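Local coordinates for protein D-glucosaminate-6-phosphate ammonia lyase (Salmonella typhimurium, PDB 7LCE) that belongs to the selenocysteine synthase-like family of fold-type I proteins and carries a covalently bound pyridoxal phosphate cofactor, at residues 282-287 with 308-313. Residues are numbered along the deposited sequence; the frame is centred on the assembly and turned at random.
Sequences AIHGLY and ASELGL. With CA (calcium ion), chain I.
His-284 and Gly-285 of a type II beta turn meet Glu-310 and Leu-311 of a short helix, in a van der Waals and CH-pi contact beside a bound calcium ion. The turn, Ile-283 to Leu-286, links helix 270-282 to strand 286-292. Helix 308-311 follows the neighbouring antiparallel strand 300-306. The site therefore lies at one end of the three-stranded sheet, far from the centre of the chain. Glu-310 CB sits over one face of the His-284 ring, 3.9 Å from its centroid and displaced toward the rim. The His-284 ring swings out to this position with CG anti to the backbone N (chi1 -170°). The planes of the His-284 ring and the Glu-310 carboxylate are nearly parallel, 16° apart. Beyond CG the Glu-310 chain is extended and brings both oxygens to the calcium, OE1 at 2.5 Å and OE2 at 2.7 Å. A water on the same ion also accepts a weak hydrogen bond from Gly-285 N. Gly-285 has positive phi, and its CA approaches Leu-311 CB to 4.0 Å. Leu-311 is buried and also touches Val-306, Val-318 and Ala-364. Bidentate binding fixes the rotation of the Glu-310 carboxylate, and the calcium probably offsets its negative charge beside the histidine ring.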
loop_
_atom_site.group_PDB
_atom_site.type_symbol
_atom_site.label_atom_id
_atom_site.label_comp_id
_atom_site.label_asym_id
_atom_site.label_seq_id
_atom_site.Cartn_x
_atom_site.Cartn_y
_atom_site.Cartn_z
ATOM N N ALA A 282 -39.678 46.532 -44.630
ATOM C CA ALA A 282 -40.936 46.594 -45.365
ATOM C C ALA A 282 -41.922 45.535 -44.888
ATOM O O ALA A 282 -43.139 45.729 -44.995
ATOM C CB ALA A 282 -40.680 46.440 -46.863
ATOM N N ILE A 283 -41.417 44.415 -44.370
ATOM C CA ILE A 283 -42.273 43.356 -43.845
ATOM C C ILE A 283 -42.946 43.825 -42.561
ATOM O O ILE A 283 -42.296 44.385 -41.667
ATOM C CB ILE A 283 -41.456 42.076 -43.609
ATOM C CG1 ILE A 283 -40.876 41.555 -44.924
ATOM C CG2 ILE A 283 -42.306 41.005 -42.952
ATOM C CD1 ILE A 283 -39.579 40.800 -44.752
ATOM N N HIS A 284 -44.252 43.593 -42.462
ATOM C CA HIS A 284 -45.008 44.037 -41.298
ATOM C C HIS A 284 -44.566 43.278 -40.054
ATOM O O HIS A 284 -44.540 42.042 -40.043
ATOM C CB HIS A 284 -46.502 43.829 -41.534
ATOM C CG HIS A 284 -47.374 44.469 -40.501
ATOM N ND1 HIS A 284 -47.325 45.816 -40.214
ATOM C CD2 HIS A 284 -48.313 43.942 -39.679
ATOM C CE1 HIS A 284 -48.201 46.092 -39.262
ATOM N NE2 HIS A 284 -48.812 44.972 -38.921
ATOM N N GLY A 285 -44.235 44.020 -38.997
ATOM C CA GLY A 285 -43.776 43.434 -37.756
ATOM C C GLY A 285 -42.276 43.280 -37.628
ATOM O O GLY A 285 -41.801 42.888 -36.553
ATOM N N LEU A 286 -41.519 43.540 -38.691
ATOM C CA LEU A 286 -40.067 43.424 -38.688
ATOM C C LEU A 286 -39.417 44.781 -38.915
ATOM O O LEU A 286 -39.823 45.524 -39.816
ATOM C CB LEU A 286 -39.600 42.442 -39.764
ATOM C CG LEU A 286 -39.920 40.972 -39.510
ATOM C CD1 LEU A 286 -39.286 40.101 -40.581
ATOM C CD2 LEU A 286 -39.456 40.559 -38.124
ATOM N N TYR A 287 -38.424 45.112 -38.090
ATOM C CA TYR A 287 -37.598 46.301 -38.286
ATOM C C TYR A 287 -36.133 45.891 -38.252
ATOM O O TYR A 287 -35.683 45.275 -37.281
ATOM C CB TYR A 287 -37.853 47.384 -37.236
ATOM C CG TYR A 287 -36.859 48.521 -37.374
ATOM C CD1 TYR A 287 -37.024 49.498 -38.348
ATOM C CD2 TYR A 287 -35.738 48.595 -36.557
ATOM C CE1 TYR A 287 -36.109 50.529 -38.490
ATOM C CE2 TYR A 287 -34.818 49.619 -36.694
ATOM C CZ TYR A 287 -35.009 50.584 -37.660
ATOM O OH TYR A 287 -34.094 51.605 -37.790
ATOM N N ALA A 308 -44.092 41.606 -31.634
ATOM C CA ALA A 308 -45.052 40.518 -31.490
ATOM C C ALA A 308 -46.470 40.985 -31.785
ATOM O O ALA A 308 -47.278 40.218 -32.320
ATOM C CB ALA A 308 -44.968 39.921 -30.085
ATOM N N SER A 309 -46.790 42.236 -31.448
ATOM C CA SER A 309 -48.135 42.750 -31.683
ATOM C C SER A 309 -48.456 42.800 -33.173
ATOM O O SER A 309 -49.538 42.379 -33.601
ATOM C CB SER A 309 -48.278 44.134 -31.049
ATOM O OG SER A 309 -49.581 44.653 -31.252
ATOM N N GLU A 310 -47.521 43.301 -33.984
ATOM C CA GLU A 310 -47.773 43.430 -35.417
ATOM C C GLU A 310 -47.663 42.084 -36.126
ATOM O O GLU A 310 -48.585 41.671 -36.837
ATOM C CB GLU A 310 -46.801 44.435 -36.048
ATOM C CG GLU A 310 -47.033 45.897 -35.681
ATOM C CD GLU A 310 -45.902 46.805 -36.146
ATOM O OE1 GLU A 310 -44.943 46.298 -36.766
ATOM O OE2 GLU A 310 -45.973 48.028 -35.898
ATOM N N LEU A 311 -46.540 41.389 -35.942
ATOM C CA LEU A 311 -46.312 40.150 -36.677
ATOM C C LEU A 311 -47.197 39.023 -36.164
ATOM O O LEU A 311 -47.793 38.287 -36.956
ATOM C CB LEU A 311 -44.836 39.760 -36.596
ATOM C CG LEU A 311 -44.389 38.586 -37.465
ATOM C CD1 LEU A 311 -44.308 38.993 -38.924
ATOM C CD2 LEU A 311 -43.048 38.077 -36.992
ATOM N N GLY A 312 -47.318 38.889 -34.845
ATOM C CA GLY A 312 -48.009 37.770 -34.242
ATOM C C GLY A 312 -47.097 36.727 -33.639
ATOM O O GLY A 312 -47.595 35.764 -33.041
ATOM N N LEU A 313 -45.783 36.887 -33.780
ATOM C CA LEU A 313 -44.799 35.967 -33.234
ATOM C C LEU A 313 -43.692 36.763 -32.558
ATOM O O LEU A 313 -43.367 37.878 -32.975
ATOM C CB LEU A 313 -44.175 35.065 -34.315
ATOM C CG LEU A 313 -44.963 33.969 -35.036
ATOM C CD1 LEU A 313 -46.062 34.520 -35.929
ATOM C CD2 LEU A 313 -44.002 33.114 -35.843
HETATM CA CA CA I . -43.774 48.488 -37.333
HETATM O O HOH W 1 -43.868 47.281 -39.393
#